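Local coordinates for regulation of enolase protein 1 (PDB 3O12) that functions in the galactose metabolic pathway through the GAL83 protein and may control the level of the enolase ENO1, at residues F59-E62 and F67-D70; W149-V154 and R160-S165; G72-V77 and G101-I106; G115-D120 and S134-A139; A176-P179 and H183-V186. All coordinates share one frame; numbering follows the deposited sequence.

Interaction 1: F59-E62 and F67-D70; sequences FWRE and FTRD. With SO4 (sulfate ion), chain D; SO4 (sulfate ion), chain E.
Phe67, just ahead of strand 68-78, packs against Trp60 while its carbonyl receives the backbone N-H of Glu62 (Glu62 N to Phe67 O 2.9 Å). That same oxygen lies at the edge of the indole, near its plane. With CG between the backbone N and the carbonyl carbon (chi1 55°), the phenyl of Phe67 crosses the Trp60 side chain at about a right angle, CE1 3.9 Å from CD1 of the indole; the ring planes meet obliquely, at 62°. The indole N-H itself is spent on the carbonyl of Thr63.

Thr68 pairs with Arg61 on the other face: its CG2 rests 3.6 Å from CG of Arg61, side by side, while a water joins its OG1 to the carboxylate of Glu62. Arg61 sends NE onward to the carbonyl of Gly132.

Arg69 faces Trp60 in a hydrogen-bonded pair, Arg69 N to Trp60 O 2.8 Å and Trp60 N to Arg69 O 3.0 Å. A bend at chi2 (-89°) folds its guanidinium back over one face of the Phe67 ring. From there NH2 and NH1 hold a sulfate, probably from the crystallisation liquor, NH2 reaching O4 at 2.7 Å.

Asp70 sets OD1 at the edge of the Phe59 ring, 3.5 Å from CE1 and near the ring plane, and its OD2 forms a salt bridge with Arg105. Its backbone N makes a weak bond to a second sulfate.

The alternation of hydrogen-bonded and non-hydrogen-bonded pairs is that of an antiparallel beta hairpin, here between strands 59-61 and 68-78 in one sheet of a beta sandwich.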
# COMPACT_ATOMS: atom_id res chain seq x y z
N PHE A 59 -1.28 3.75 -9.67
CA PHE A 59 0.05 4.27 -9.39
C PHE A 59 1.03 3.48 -10.25
O PHE A 59 1.14 2.26 -10.09
CB PHE A 59 0.44 4.07 -7.92
CG PHE A 59 -0.22 5.03 -6.97
CD1 PHE A 59 0.07 6.39 -7.01
CD2 PHE A 59 -1.07 4.56 -5.98
CE1 PHE A 59 -0.52 7.27 -6.11
CE2 PHE A 59 -1.67 5.43 -5.07
CZ PHE A 59 -1.40 6.78 -5.14
N TRP A 60 1.74 4.16 -11.14
CA TRP A 60 2.72 3.51 -12.00
C TRP A 60 3.62 4.58 -12.59
O TRP A 60 3.14 5.66 -12.91
CB TRP A 60 2.04 2.75 -13.15
CG TRP A 60 3.01 1.92 -13.94
CD1 TRP A 60 3.58 2.23 -15.16
CD2 TRP A 60 3.56 0.66 -13.55
NE1 TRP A 60 4.43 1.21 -15.54
CE2 TRP A 60 4.43 0.24 -14.57
CE3 TRP A 60 3.39 -0.16 -12.43
CZ2 TRP A 60 5.14 -0.96 -14.50
CZ3 TRP A 60 4.09 -1.36 -12.36
CH2 TRP A 60 4.96 -1.75 -13.40
N ARG A 61 4.90 4.28 -12.76
CA ARG A 61 5.80 5.21 -13.44
C ARG A 61 6.61 4.54 -14.55
O ARG A 61 7.58 3.83 -14.28
CB ARG A 61 6.75 5.91 -12.47
CG ARG A 61 6.23 7.22 -11.93
CD ARG A 61 7.30 7.97 -11.13
NE ARG A 61 8.25 8.71 -11.96
CZ ARG A 61 8.02 9.92 -12.47
NH1 ARG A 61 8.95 10.52 -13.20
NH2 ARG A 61 6.86 10.52 -12.27
N GLU A 62 6.16 4.77 -15.78
CA GLU A 62 6.94 4.58 -17.01
C GLU A 62 7.20 3.15 -17.49
O GLU A 62 6.92 2.82 -18.64
CB GLU A 62 8.27 5.34 -16.94
CG GLU A 62 9.10 5.25 -18.21
CD GLU A 62 8.36 5.72 -19.45
OE1 GLU A 62 7.40 6.51 -19.32
OE2 GLU A 62 8.73 5.29 -20.56
N PHE A 67 3.43 4.89 -19.66
CA PHE A 67 2.61 5.94 -19.08
C PHE A 67 2.94 6.10 -17.61
O PHE A 67 3.60 5.24 -17.00
CB PHE A 67 1.12 5.69 -19.29
CG PHE A 67 0.63 4.36 -18.78
CD1 PHE A 67 0.65 4.05 -17.43
CD2 PHE A 67 0.12 3.41 -19.66
CE1 PHE A 67 0.19 2.83 -16.97
CE2 PHE A 67 -0.35 2.19 -19.21
CZ PHE A 67 -0.31 1.90 -17.86
N THR A 68 2.50 7.21 -17.04
CA THR A 68 2.65 7.45 -15.62
C THR A 68 1.28 7.73 -15.05
O THR A 68 0.46 8.42 -15.68
CB THR A 68 3.62 8.62 -15.36
OG1 THR A 68 4.93 8.26 -15.84
CG2 THR A 68 3.70 8.93 -13.88
N ARG A 69 1.02 7.19 -13.87
CA ARG A 69 -0.24 7.41 -13.16
C ARG A 69 0.07 7.71 -11.71
O ARG A 69 0.85 7.00 -11.07
CB ARG A 69 -1.12 6.16 -13.22
CG ARG A 69 -1.33 5.59 -14.62
CD ARG A 69 -2.52 6.23 -15.28
NE ARG A 69 -2.80 5.64 -16.59
CZ ARG A 69 -2.47 6.20 -17.75
NH1 ARG A 69 -1.85 7.37 -17.76
NH2 ARG A 69 -2.77 5.60 -18.89
N ASP A 70 -0.56 8.76 -11.18
CA ASP A 70 -0.40 9.13 -9.77
C ASP A 70 -1.77 9.46 -9.18
O ASP A 70 -1.89 10.37 -8.36
CB ASP A 70 0.54 10.32 -9.65
CG ASP A 70 1.18 10.44 -8.26
OD1 ASP A 70 1.67 9.42 -7.72
OD2 ASP A 70 1.22 11.57 -7.72
S SO4 D . -2.26 10.97 -12.96
O1 SO4 D . -0.83 10.83 -13.17
O2 SO4 D . -2.55 11.10 -11.53
O3 SO4 D . -2.72 12.18 -13.64
O4 SO4 D . -2.96 9.81 -13.51
S SO4 E . -1.24 8.31 -21.27
O1 SO4 E . -0.15 7.96 -22.18
O2 SO4 E . -0.70 8.87 -20.04
O3 SO4 E . -2.12 9.29 -21.90
O4 SO4 E . -2.01 7.10 -20.97
O HOH W 1 5.32 7.96 -18.68

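Interaction 2: W149-V154 and R160-S165; sequences WLRVTV and RIQVSS
Trp149 and Ser164 exchange both backbone hydrogen bonds, and the ladder continues through Arg151 with Gln162 and Thr153 with Arg160. Trp149 N reaches Ser164 O at 2.9 Å; Arg151 O takes the N-H of Gln162, N to O 2.8 Å. Arg160 O has two donors, Thr153 N at 2.9 Å and a water at 3.2 Å that also bonds to Thr153 OG1. That hydroxyl is further tied to Thr84.

Thr153 CG2 lies over one face of the Arg160 guanidinium, 3.7 Å from NH2. Polar ends elsewhere find partners beyond the hairpin: Trp149 NE1 bonds to Glu204, Arg151 NH2 to Gln86, while Ser164 OG meets the carbonyl of Thr169 and the backbone N-H groups of Asp166 and Lys167. Arg151 also makes a cation-pi contact with Trp170.

The opposite face of the hairpin carries Leu150, Val152, Ile161 and Val163. CD2 of Leu150 meets CG2 of Val163 at 4.1 Å. Leu150 and Val152 pack against Ile102 of the facing sheet, and Val163 against Val173. The chemistry thus divides the hairpin into a polar side, whose Trp149, Arg151, Thr153 and Ser164 ends have partners beyond the pair, and a hydrocarbon side that packs into the sandwich interior.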
# COMPACT_ATOMS: atom_id res chain seq x y z
N TRP A 149 -2.60 -8.75 6.80
CA TRP A 149 -1.85 -7.65 7.39
C TRP A 149 -0.57 -7.42 6.60
O TRP A 149 0.02 -8.35 6.03
CB TRP A 149 -1.45 -7.95 8.84
CG TRP A 149 -2.58 -7.96 9.85
CD1 TRP A 149 -2.91 -6.95 10.70
CD2 TRP A 149 -3.50 -9.03 10.11
NE1 TRP A 149 -3.98 -7.32 11.48
CE2 TRP A 149 -4.36 -8.59 11.14
CE3 TRP A 149 -3.67 -10.31 9.58
CZ2 TRP A 149 -5.39 -9.40 11.65
CZ3 TRP A 149 -4.69 -11.11 10.08
CH2 TRP A 149 -5.54 -10.65 11.10
N LEU A 150 -0.13 -6.17 6.59
CA LEU A 150 1.18 -5.80 6.06
C LEU A 150 1.99 -5.10 7.11
O LEU A 150 1.44 -4.34 7.92
CB LEU A 150 1.05 -4.86 4.86
CG LEU A 150 0.45 -5.51 3.62
CD1 LEU A 150 -0.04 -4.46 2.64
CD2 LEU A 150 1.45 -6.47 2.95
N ARG A 151 3.29 -5.31 7.09
CA ARG A 151 4.22 -4.61 7.96
C ARG A 151 5.36 -4.13 7.09
O ARG A 151 5.97 -4.90 6.34
CB ARG A 151 4.74 -5.52 9.08
CG ARG A 151 5.79 -4.87 9.96
CD ARG A 151 6.32 -5.85 10.98
NE ARG A 151 5.32 -6.17 11.99
CZ ARG A 151 5.46 -7.10 12.93
NH1 ARG A 151 6.56 -7.84 12.97
NH2 ARG A 151 4.49 -7.30 13.81
N VAL A 152 5.66 -2.85 7.17
CA VAL A 152 6.73 -2.26 6.39
C VAL A 152 7.69 -1.50 7.29
O VAL A 152 7.25 -0.73 8.16
CB VAL A 152 6.18 -1.31 5.32
CG1 VAL A 152 7.32 -0.68 4.53
CG2 VAL A 152 5.23 -2.06 4.40
N THR A 153 8.99 -1.71 7.09
CA THR A 153 10.02 -1.02 7.84
C THR A 153 10.95 -0.31 6.88
O THR A 153 11.42 -0.91 5.90
CB THR A 153 10.83 -2.01 8.69
OG1 THR A 153 9.94 -2.67 9.60
CG2 THR A 153 11.91 -1.29 9.48
N VAL A 154 11.22 0.96 7.12
CA VAL A 154 12.23 1.70 6.37
C VAL A 154 13.23 2.27 7.36
O VAL A 154 12.85 2.98 8.30
CB VAL A 154 11.62 2.86 5.55
CG1 VAL A 154 12.74 3.68 4.92
CG2 VAL A 154 10.69 2.32 4.48
N ARG A 160 11.83 -2.98 4.01
CA ARG A 160 11.45 -4.38 4.17
C ARG A 160 9.94 -4.48 4.26
O ARG A 160 9.32 -3.77 5.05
CB ARG A 160 12.05 -4.97 5.44
CG ARG A 160 13.53 -5.23 5.39
CD ARG A 160 14.04 -5.81 6.70
NE ARG A 160 14.63 -4.78 7.55
CZ ARG A 160 14.22 -4.49 8.78
NH1 ARG A 160 13.20 -5.15 9.33
NH2 ARG A 160 14.83 -3.53 9.46
N ILE A 161 9.34 -5.35 3.46
CA ILE A 161 7.90 -5.61 3.51
C ILE A 161 7.66 -7.02 3.99
O ILE A 161 8.27 -7.96 3.47
CB ILE A 161 7.28 -5.55 2.11
CG1 ILE A 161 7.60 -4.24 1.41
CG2 ILE A 161 5.77 -5.77 2.19
CD1 ILE A 161 7.12 -4.22 -0.02
N GLN A 162 6.76 -7.18 4.95
CA GLN A 162 6.31 -8.49 5.41
C GLN A 162 4.79 -8.56 5.32
O GLN A 162 4.10 -7.53 5.38
CB GLN A 162 6.75 -8.73 6.85
CG GLN A 162 8.25 -8.75 7.06
CD GLN A 162 8.62 -8.67 8.53
OE1 GLN A 162 8.63 -9.68 9.24
NE2 GLN A 162 8.93 -7.47 8.99
N VAL A 163 4.27 -9.78 5.18
CA VAL A 163 2.83 -9.99 5.09
C VAL A 163 2.44 -11.03 6.14
O VAL A 163 3.27 -11.84 6.55
CB VAL A 163 2.43 -10.46 3.67
CG1 VAL A 163 3.04 -11.83 3.35
CG2 VAL A 163 0.93 -10.51 3.51
N SER A 164 1.19 -11.00 6.58
CA SER A 164 0.72 -12.02 7.51
C SER A 164 -0.74 -12.35 7.32
O SER A 164 -1.55 -11.48 7.02
CB SER A 164 0.96 -11.55 8.95
OG SER A 164 0.54 -12.55 9.88
N SER A 165 -1.09 -13.63 7.48
CA SER A 165 -2.48 -14.05 7.40
C SER A 165 -3.09 -14.22 8.79
O SER A 165 -4.29 -14.43 8.92
CB SER A 165 -2.58 -15.38 6.65
OG SER A 165 -1.94 -16.41 7.38
O HOH W 2 8.89 -4.91 8.00

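Interaction 3: G72-V77 and G101-I106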
# COMPACT_ATOMS: atom_id res chain seq x y z
N GLY A 72 -3.99 7.11 -7.74
CA GLY A 72 -4.48 6.17 -6.75
C GLY A 72 -4.82 6.81 -5.42
O GLY A 72 -4.36 7.92 -5.12
N HIS A 73 -5.62 6.12 -4.62
CA HIS A 73 -6.00 6.64 -3.31
C HIS A 73 -4.94 6.29 -2.28
O HIS A 73 -4.53 5.14 -2.17
CB HIS A 73 -7.35 6.07 -2.87
CG HIS A 73 -8.44 6.22 -3.89
ND1 HIS A 73 -8.89 7.46 -4.32
CD2 HIS A 73 -9.17 5.30 -4.55
CE1 HIS A 73 -9.86 7.28 -5.20
NE2 HIS A 73 -10.05 5.98 -5.36
N PHE A 74 -4.51 7.28 -1.50
CA PHE A 74 -3.45 7.05 -0.52
C PHE A 74 -3.72 7.91 0.70
O PHE A 74 -3.85 9.14 0.59
CB PHE A 74 -2.08 7.38 -1.14
CG PHE A 74 -0.93 7.41 -0.16
CD1 PHE A 74 -0.65 6.33 0.66
CD2 PHE A 74 -0.09 8.52 -0.11
CE1 PHE A 74 0.41 6.36 1.54
CE2 PHE A 74 0.99 8.55 0.77
CZ PHE A 74 1.24 7.47 1.60
N LEU A 75 -3.84 7.28 1.87
CA LEU A 75 -3.95 8.03 3.12
C LEU A 75 -2.60 7.95 3.81
O LEU A 75 -2.24 6.92 4.39
CB LEU A 75 -5.07 7.46 4.01
CG LEU A 75 -5.25 8.11 5.39
CD1 LEU A 75 -5.55 9.61 5.26
CD2 LEU A 75 -6.35 7.40 6.18
N GLY A 76 -1.84 9.03 3.75
CA GLY A 76 -0.47 9.02 4.22
C GLY A 76 -0.26 9.66 5.59
O GLY A 76 -0.62 10.82 5.81
N VAL A 77 0.36 8.90 6.49
CA VAL A 77 0.72 9.38 7.81
C VAL A 77 2.20 9.74 7.77
O VAL A 77 3.03 8.93 7.30
CB VAL A 77 0.48 8.29 8.87
CG1 VAL A 77 0.79 8.83 10.27
CG2 VAL A 77 -0.97 7.78 8.79
N GLY A 101 -3.70 -2.15 -0.25
CA GLY A 101 -2.60 -2.48 0.63
C GLY A 101 -2.03 -1.25 1.29
O GLY A 101 -2.77 -0.45 1.87
N ILE A 102 -0.72 -1.12 1.22
CA ILE A 102 -0.02 -0.02 1.87
C ILE A 102 0.90 0.67 0.88
O ILE A 102 1.38 0.05 -0.08
CB ILE A 102 0.78 -0.56 3.08
CG1 ILE A 102 1.06 0.55 4.11
CG2 ILE A 102 2.07 -1.26 2.62
CD1 ILE A 102 1.62 0.03 5.44
N MSE A 103 1.15 1.95 1.09
CA MSE A 103 2.14 2.70 0.33
C MSE A 103 3.09 3.43 1.27
O MSE A 103 2.69 3.90 2.34
CB MSE A 103 1.44 3.69 -0.63
CG MSE A 103 2.32 4.85 -1.14
SE MSE A 103 1.41 5.87 -2.55
CE MSE A 103 1.84 4.68 -4.03
N VAL A 104 4.36 3.50 0.87
CA VAL A 104 5.34 4.41 1.46
C VAL A 104 5.70 5.38 0.35
O VAL A 104 6.01 4.96 -0.77
CB VAL A 104 6.60 3.67 1.90
CG1 VAL A 104 7.64 4.63 2.44
CG2 VAL A 104 6.29 2.57 2.92
N ARG A 105 5.65 6.68 0.63
CA ARG A 105 5.86 7.68 -0.40
C ARG A 105 6.77 8.79 0.10
O ARG A 105 6.61 9.29 1.22
CB ARG A 105 4.51 8.27 -0.81
CG ARG A 105 4.55 9.35 -1.90
CD ARG A 105 3.11 9.71 -2.27
NE ARG A 105 2.99 10.82 -3.21
CZ ARG A 105 2.70 10.69 -4.50
NH1 ARG A 105 2.52 9.49 -5.03
NH2 ARG A 105 2.59 11.77 -5.27
N ILE A 106 7.72 9.18 -0.75
CA ILE A 106 8.49 10.41 -0.55
C ILE A 106 7.89 11.50 -1.44
O ILE A 106 7.58 12.59 -0.98
CB ILE A 106 9.97 10.19 -0.91
CG1 ILE A 106 10.61 9.15 0.03
CG2 ILE A 106 10.74 11.52 -0.86
CD1 ILE A 106 12.03 8.74 -0.38
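Phe74 lays one face of its ring against the selenomethionine Met103, whose SE sits 3.7 Å from CG of Phe74. The selenium stands over the ring face, a Met-aromatic contact in its selenium form, and CG of Met103 adds a CH-pi contact. Extended through chi1 and chi2 (161° and 171°), the Met103 chain runs across the ring and brings CG and then SE over its face. The two side chains cross at about a right angle, and CB of Met103 comes within 3.6 Å of CE1 of Phe74 near the start of that chain.

On the opposite ring face lies the CA of Gly76, 3.5 Å above the plane and toward the rim; lacking a side chain, Gly76 can lie this close. CB of Arg105 reaches CE2 of Phe74 at 3.9 Å, approaching obliquely, and its CD touches the same carbon. Phe59, on the adjacent strand 59-61, touches all three side chains.

Strands 68-78 and 102-105 both pair with strand 185-191, so these side chains meet across that intervening strand. No hydrogen bond joins the two segments. Cohesion here is therefore dispersion and burial of apolar surface, with Arg105 lending its aliphatic stem while its NH2 forms a salt bridge with Asp70.

Interaction 4: G115-D120 and S134-A139; sequences GIEISD and SDWSTA. With EDO (1,2-ethanediol), chain G.
Glu117 OE2 accepts the hydroxyl O1 of a bound 1,2-ethanediol at 2.6 Å, the shortest polar bond of a site on the curled antiparallel sheet of this beta sandwich. Strands 110-119, 122-131 and 134-140 form a beta meander there, and the two outer ones meet with strand 122-131 between them. Twist and curl turn the short segments 82° apart, and their axes stay 9.0 Å from each other, so side chains alone bridge the gap.

Glu117 does so with a chain extended from CA to the carboxylate (chi1 178°). The Glu117 and Trp136 side chains cross at about a right angle, with the carboxylate and ring planes 56° apart; Glu117 OE1 receives a weak hydrogen bond from Trp136 NE1 (3.4 Å). The main partner of NE1 is the hydroxyl of Ser126, on the intervening strand, which also makes a weak bond to OE1; Ser126 thus ties both groups together.

The diol, probably from the crystallisation liquor, is also hydrogen-bonded to Asp58 and touches both segments, and may mark a polar pocket beside the tryptophan. Tyr65 and Val128 add further packing around the indole. Farther along the strands, Ser119 OG and Thr138 OG1 come no nearer than 4.2 Å. Over one face of the Trp136 ring stands diol atom C1, 3.6 Å above the plane and displaced toward the rim.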
# COMPACT_ATOMS: atom_id res chain seq x y z
N GLY A 115 0.60 -5.12 -1.65
CA GLY A 115 -0.66 -5.66 -1.17
C GLY A 115 -1.20 -6.68 -2.14
O GLY A 115 -0.43 -7.36 -2.81
N ILE A 116 -2.52 -6.79 -2.20
CA ILE A 116 -3.17 -7.72 -3.10
C ILE A 116 -3.59 -7.00 -4.38
O ILE A 116 -4.00 -5.84 -4.35
CB ILE A 116 -4.38 -8.38 -2.44
CG1 ILE A 116 -3.92 -9.37 -1.38
CG2 ILE A 116 -5.27 -9.08 -3.48
CD1 ILE A 116 -3.16 -10.57 -1.94
N GLU A 117 -3.44 -7.69 -5.50
CA GLU A 117 -3.83 -7.14 -6.78
C GLU A 117 -4.38 -8.29 -7.60
O GLU A 117 -3.90 -9.41 -7.50
CB GLU A 117 -2.61 -6.56 -7.50
CG GLU A 117 -2.91 -6.01 -8.87
CD GLU A 117 -1.66 -5.63 -9.63
OE1 GLU A 117 -0.60 -6.25 -9.35
OE2 GLU A 117 -1.72 -4.73 -10.49
N ILE A 118 -5.40 -8.01 -8.40
CA ILE A 118 -5.89 -9.03 -9.33
C ILE A 118 -5.18 -8.89 -10.67
O ILE A 118 -5.40 -7.94 -11.41
CB ILE A 118 -7.41 -8.94 -9.53
CG1 ILE A 118 -8.14 -8.91 -8.19
CG2 ILE A 118 -7.91 -10.10 -10.38
CD1 ILE A 118 -7.68 -9.98 -7.22
N SER A 119 -4.30 -9.84 -10.98
CA SER A 119 -3.57 -9.84 -12.24
C SER A 119 -3.32 -11.26 -12.69
O SER A 119 -3.24 -12.18 -11.87
CB SER A 119 -2.25 -9.07 -12.11
OG SER A 119 -1.33 -9.77 -11.29
N ASP A 120 -3.18 -11.45 -14.00
CA ASP A 120 -3.12 -12.78 -14.58
C ASP A 120 -4.36 -13.56 -14.17
O ASP A 120 -5.48 -13.18 -14.51
CB ASP A 120 -1.84 -13.51 -14.15
CG ASP A 120 -1.05 -14.04 -15.33
OD1 ASP A 120 0.20 -14.03 -15.27
OD2 ASP A 120 -1.67 -14.48 -16.32
N SER A 134 9.14 2.33 -12.12
CA SER A 134 8.53 1.23 -11.35
C SER A 134 9.15 -0.16 -11.59
O SER A 134 9.42 -0.55 -12.73
CB SER A 134 7.03 1.16 -11.63
OG SER A 134 6.36 2.36 -11.25
N ASP A 135 9.33 -0.90 -10.49
CA ASP A 135 9.82 -2.29 -10.48
C ASP A 135 8.81 -3.15 -9.74
O ASP A 135 8.67 -3.08 -8.51
CB ASP A 135 11.20 -2.35 -9.80
CG ASP A 135 11.74 -3.77 -9.63
OD1 ASP A 135 11.00 -4.77 -9.85
OD2 ASP A 135 12.93 -3.88 -9.27
N TRP A 136 8.10 -3.97 -10.51
CA TRP A 136 6.94 -4.72 -10.05
C TRP A 136 7.27 -6.19 -9.89
O TRP A 136 7.82 -6.81 -10.80
CB TRP A 136 5.86 -4.53 -11.12
CG TRP A 136 4.55 -5.23 -10.95
CD1 TRP A 136 3.94 -5.60 -9.78
CD2 TRP A 136 3.65 -5.59 -12.00
NE1 TRP A 136 2.72 -6.18 -10.05
CE2 TRP A 136 2.52 -6.19 -11.41
CE3 TRP A 136 3.69 -5.45 -13.40
CZ2 TRP A 136 1.45 -6.66 -12.16
CZ3 TRP A 136 2.63 -5.92 -14.14
CH2 TRP A 136 1.52 -6.52 -13.52
N SER A 137 6.95 -6.75 -8.74
CA SER A 137 7.09 -8.18 -8.50
C SER A 137 5.77 -8.73 -8.02
O SER A 137 5.03 -8.06 -7.30
CB SER A 137 8.18 -8.46 -7.47
OG SER A 137 8.44 -9.86 -7.39
N THR A 138 5.45 -9.96 -8.42
CA THR A 138 4.16 -10.52 -8.08
C THR A 138 4.22 -12.02 -8.02
O THR A 138 5.07 -12.65 -8.66
CB THR A 138 3.10 -10.07 -9.10
OG1 THR A 138 1.79 -10.40 -8.61
CG2 THR A 138 3.35 -10.73 -10.47
N ALA A 139 3.32 -12.58 -7.23
CA ALA A 139 3.17 -14.02 -7.12
C ALA A 139 1.78 -14.33 -6.60
O ALA A 139 1.15 -13.52 -5.94
CB ALA A 139 4.22 -14.57 -6.17
C1 EDO G . 0.95 -2.98 -10.40
O1 EDO G . 0.08 -3.30 -9.30
C2 EDO G . 0.64 -1.57 -10.89
O2 EDO G . -0.77 -1.38 -11.05

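Interaction 5: A176-P179 and H183-V186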
# COMPACT_ATOMS: atom_id res chain seq x y z
N ALA A 176 14.72 -4.19 -0.12
CA ALA A 176 15.27 -3.39 -1.20
C ALA A 176 15.83 -2.07 -0.74
O ALA A 176 15.43 -1.57 0.30
CB ALA A 176 14.19 -3.13 -2.22
N PRO A 177 16.71 -1.46 -1.54
CA PRO A 177 17.14 -0.09 -1.24
C PRO A 177 15.98 0.87 -1.41
O PRO A 177 15.13 0.68 -2.29
CB PRO A 177 18.20 0.20 -2.31
CG PRO A 177 18.58 -1.12 -2.87
CD PRO A 177 17.36 -2.00 -2.74
N PHE A 178 15.95 1.90 -0.59
CA PHE A 178 14.93 2.93 -0.72
C PHE A 178 15.61 4.22 -0.27
O PHE A 178 16.42 4.19 0.65
CB PHE A 178 13.72 2.59 0.15
CG PHE A 178 12.47 3.37 -0.22
CD1 PHE A 178 11.83 3.15 -1.43
CD2 PHE A 178 11.96 4.32 0.64
CE1 PHE A 178 10.69 3.86 -1.77
CE2 PHE A 178 10.82 5.03 0.31
CZ PHE A 178 10.19 4.81 -0.90
N PRO A 179 15.31 5.35 -0.92
CA PRO A 179 16.06 6.56 -0.55
C PRO A 179 15.92 6.95 0.91
O PRO A 179 14.83 6.83 1.47
CB PRO A 179 15.45 7.64 -1.44
CG PRO A 179 14.92 6.91 -2.61
CD PRO A 179 14.40 5.60 -2.05
N HIS A 183 11.70 12.50 6.25
CA HIS A 183 10.32 12.10 6.48
C HIS A 183 9.82 11.20 5.38
O HIS A 183 10.23 11.32 4.23
CB HIS A 183 9.41 13.33 6.50
CG HIS A 183 9.77 14.31 7.57
ND1 HIS A 183 9.50 14.09 8.90
CD2 HIS A 183 10.40 15.50 7.50
CE1 HIS A 183 9.93 15.12 9.61
NE2 HIS A 183 10.49 15.99 8.79
N TYR A 184 8.90 10.31 5.74
CA TYR A 184 8.16 9.53 4.77
C TYR A 184 6.67 9.71 5.02
O TYR A 184 6.26 10.20 6.08
CB TYR A 184 8.50 8.03 4.87
CG TYR A 184 9.95 7.71 4.64
CD1 TYR A 184 10.43 7.46 3.36
CD2 TYR A 184 10.85 7.64 5.70
CE1 TYR A 184 11.78 7.16 3.14
CE2 TYR A 184 12.20 7.34 5.49
CZ TYR A 184 12.65 7.10 4.21
OH TYR A 184 13.97 6.79 3.99
N LEU A 185 5.87 9.33 4.03
CA LEU A 185 4.43 9.16 4.23
C LEU A 185 4.13 7.68 4.11
O LEU A 185 4.62 7.03 3.19
CB LEU A 185 3.64 9.95 3.19
CG LEU A 185 3.84 11.46 3.28
CD1 LEU A 185 3.39 12.16 2.01
CD2 LEU A 185 3.08 11.99 4.49
N VAL A 186 3.34 7.13 5.02
CA VAL A 186 3.00 5.72 4.95
C VAL A 186 1.55 5.52 5.34
O VAL A 186 1.03 6.21 6.23
CB VAL A 186 3.97 4.85 5.82
CG1 VAL A 186 3.92 5.24 7.30
CG2 VAL A 186 3.69 3.35 5.64
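The rings of Phe178 and Tyr184 meet rim to rim, neither lying over the other, with centroids 6.0 Å apart and planes 32° apart. CE2 of Phe178 approaches CE1 of Tyr184 at 3.7 Å, and the tyrosine carbon sits at the phenyl edge, close to its plane. One face of the phenyl is covered by the following residue, whose ring atom CD in Pro179 stands 3.4 Å above the plane, toward the rim. At the edge of the tyrosine ring lies the carbonyl oxygen of Pro179.

This carbonyl is gripped by the phenol: Tyr184 OH donates to Pro179 O over 2.7 Å, in the carbonyl plane and onto a lone pair, with 136° at the oxygen. The tyrosine torsion chi1 of -60° sets CG beside its backbone N and sends the ring across to the proline. The bond gives the buried phenol an acceptor and pins the chain just after strand 172-177.

Strand 172-177 is an outermost strand of the seven-stranded sheet, so the contact links the edge of that sheet, just after this strand, to the start of strand 185-191, an inner strand of the other. Val104 and Ile106 pack against both rings, from strand 102-105 and the loop after it.

Overall arrangement
All five contacts belong to one beta sandwich. Interaction 3 lies closest to the middle of the chain, its centre about 6 Å away, and touches three others: the Asp70 OD2 to Arg105 NH2 salt bridge (2.8 Å) joins it to interaction 1, Leu150 CD1 packs on Ile102 N at 3.7 Å from interaction 2, and Arg105 N meets Leu185 O of interaction 5 at 2.8 Å. Interactions 1 and 2 lie on opposite sides of the centre, about 23 Å apart between centres. Interaction 4 meets interaction 1 where Arg61 N approaches Ser134 OG at 2.8 Å and Trp60 packs on Trp136, beside the bound diol. Tyr184 of interaction 5 touches Val154, from interaction 2.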